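Local coordinates for protein serine protease inhibitor (Thermoanaerobacter tengcongensis, PDB 2PEF) that probably inhibits serine proteases as a member of the serpin family, and is captured in its latent state, at residues L281-T284 / D285-L288. Sequence-based numbering, arbitrary orientation.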
loop_
_atom_site.group_PDB
_atom_site.type_symbol
_atom_site.label_atom_id
_atom_site.label_comp_id
_atom_site.label_asym_id
_atom_site.label_seq_id
_atom_site.Cartn_x
_atom_site.Cartn_y
_atom_site.Cartn_z
ATOM N N LEU A 281 7.510 -0.541 -15.013
ATOM C CA LEU A 281 7.407 0.907 -14.858
ATOM C C LEU A 281 8.705 1.621 -15.257
ATOM O O LEU A 281 8.783 2.851 -15.213
ATOM C CB LEU A 281 7.007 1.267 -13.422
ATOM C CG LEU A 281 5.622 0.849 -12.915
ATOM C CD1 LEU A 281 5.486 1.179 -11.435
ATOM C CD2 LEU A 281 4.511 1.514 -13.716
ATOM N N GLY A 282 9.714 0.845 -15.648
ATOM C CA GLY A 282 10.976 1.391 -16.146
ATOM C C GLY A 282 12.153 1.238 -15.200
ATOM O O GLY A 282 13.291 1.554 -15.564
ATOM N N MET A 283 11.882 0.754 -13.989
ATOM C CA MET A 283 12.913 0.556 -12.972
ATOM C C MET A 283 13.577 -0.813 -13.147
ATOM O O MET A 283 13.139 -1.813 -12.573
ATOM C CB MET A 283 12.302 0.709 -11.574
ATOM C CG MET A 283 13.280 0.583 -10.427
ATOM S SD MET A 283 12.420 0.688 -8.850
ATOM C CE MET A 283 13.548 -0.235 -7.810
ATOM N N THR A 284 14.636 -0.844 -13.953
ATOM C CA THR A 284 15.315 -2.096 -14.309
ATOM C C THR A 284 16.752 -2.168 -13.787
ATOM O O THR A 284 17.151 -3.183 -13.209
ATOM C CB THR A 284 15.303 -2.331 -15.838
ATOM O OG1 THR A 284 15.920 -1.221 -16.498
ATOM C CG2 THR A 284 13.868 -2.497 -16.348
ATOM N N ASP A 285 17.514 -1.090 -13.980
ATOM C CA ASP A 285 18.918 -1.021 -13.559
ATOM C C ASP A 285 19.113 -1.348 -12.084
ATOM O O ASP A 285 20.078 -2.010 -11.723
ATOM C CB ASP A 285 19.516 0.358 -13.850
ATOM C CG ASP A 285 19.950 0.519 -15.294
ATOM O OD1 ASP A 285 19.425 -0.199 -16.173
ATOM O OD2 ASP A 285 20.820 1.378 -15.550
ATOM N N ALA A 286 18.187 -0.887 -11.241
ATOM C CA ALA A 286 18.272 -1.087 -9.791
ATOM C C ALA A 286 18.372 -2.561 -9.397
ATOM O O ALA A 286 18.965 -2.900 -8.367
ATOM C CB ALA A 286 17.082 -0.440 -9.104
ATOM N N PHE A 287 17.785 -3.428 -10.219
ATOM C CA PHE A 287 17.752 -4.866 -9.947
ATOM C C PHE A 287 18.933 -5.627 -10.553
ATOM O O PHE A 287 19.083 -6.829 -10.318
ATOM C CB PHE A 287 16.424 -5.468 -10.431
ATOM C CG PHE A 287 15.211 -4.877 -9.766
ATOM C CD1 PHE A 287 14.441 -3.919 -10.420
ATOM C CD2 PHE A 287 14.838 -5.275 -8.481
ATOM C CE1 PHE A 287 13.319 -3.368 -9.807
ATOM C CE2 PHE A 287 13.717 -4.733 -7.860
ATOM C CZ PHE A 287 12.955 -3.777 -8.520
ATOM N N LEU A 288 19.769 -4.931 -11.323
ATOM C CA LEU A 288 20.894 -5.560 -12.020
ATOM C C LEU A 288 22.204 -5.338 -11.264
ATOM O O LEU A 288 22.620 -4.194 -11.084
ATOM C CB LEU A 288 21.019 -5.014 -13.449
ATOM C CG LEU A 288 19.807 -5.046 -14.389
ATOM C CD1 LEU A 288 20.126 -4.328 -15.696
ATOM C CD2 LEU A 288 19.329 -6.465 -14.659
#
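Met283 and Phe287 carry the contact, their side chains crossing at about a right angle. The methyl CE of Met283 lies 3.7 Å from Phe287 CZ. Its SD stands 5.3 Å from the centroid of the Phe287 ring and well off the normal (58°), an oblique Met-aromatic contact. With chi1 at -178° Met283 sends its CG away from its own amide nitrogen, and the extended chain beyond brings the methyl alongside the ring and Ala286, whose CB is 3.8 Å from CE. At the ring's edge, in its plane, Met283 O approaches Phe287 CE1 to 3.2 Å, so the ring is met by the methionine's carbonyl as well as by its side chain.

The ring is placed by the 3-10 turn: Phe287 N donates to Thr284 O (3.1 Å, 148° at the hydrogen), and CG of Leu288 touches the same oxygen at 3.5 Å. Leu288 N in turn bonds to Asp285 O. Gln56 OE1 accepts from the backbone N of both Thr284 and Asp285, fastening the turn to helix 51-62. Phe287 also packs on Leu278 of helix 275-280 and on Ile307, which Met283 touches too; an alanine in place of Phe287 would probably leave the Met283 methyl without its aromatic partner and open a gap against that helix.

Upstream, Gly282, with positive phi, closes helix 275-280 in a Schellman motif, and Met283 centres an inverse gamma turn. Schellman end, gamma turn and 3-10 segment 285-287 together begin the loop that joins helix 275-280 to strand 298-300 of the serpin fold.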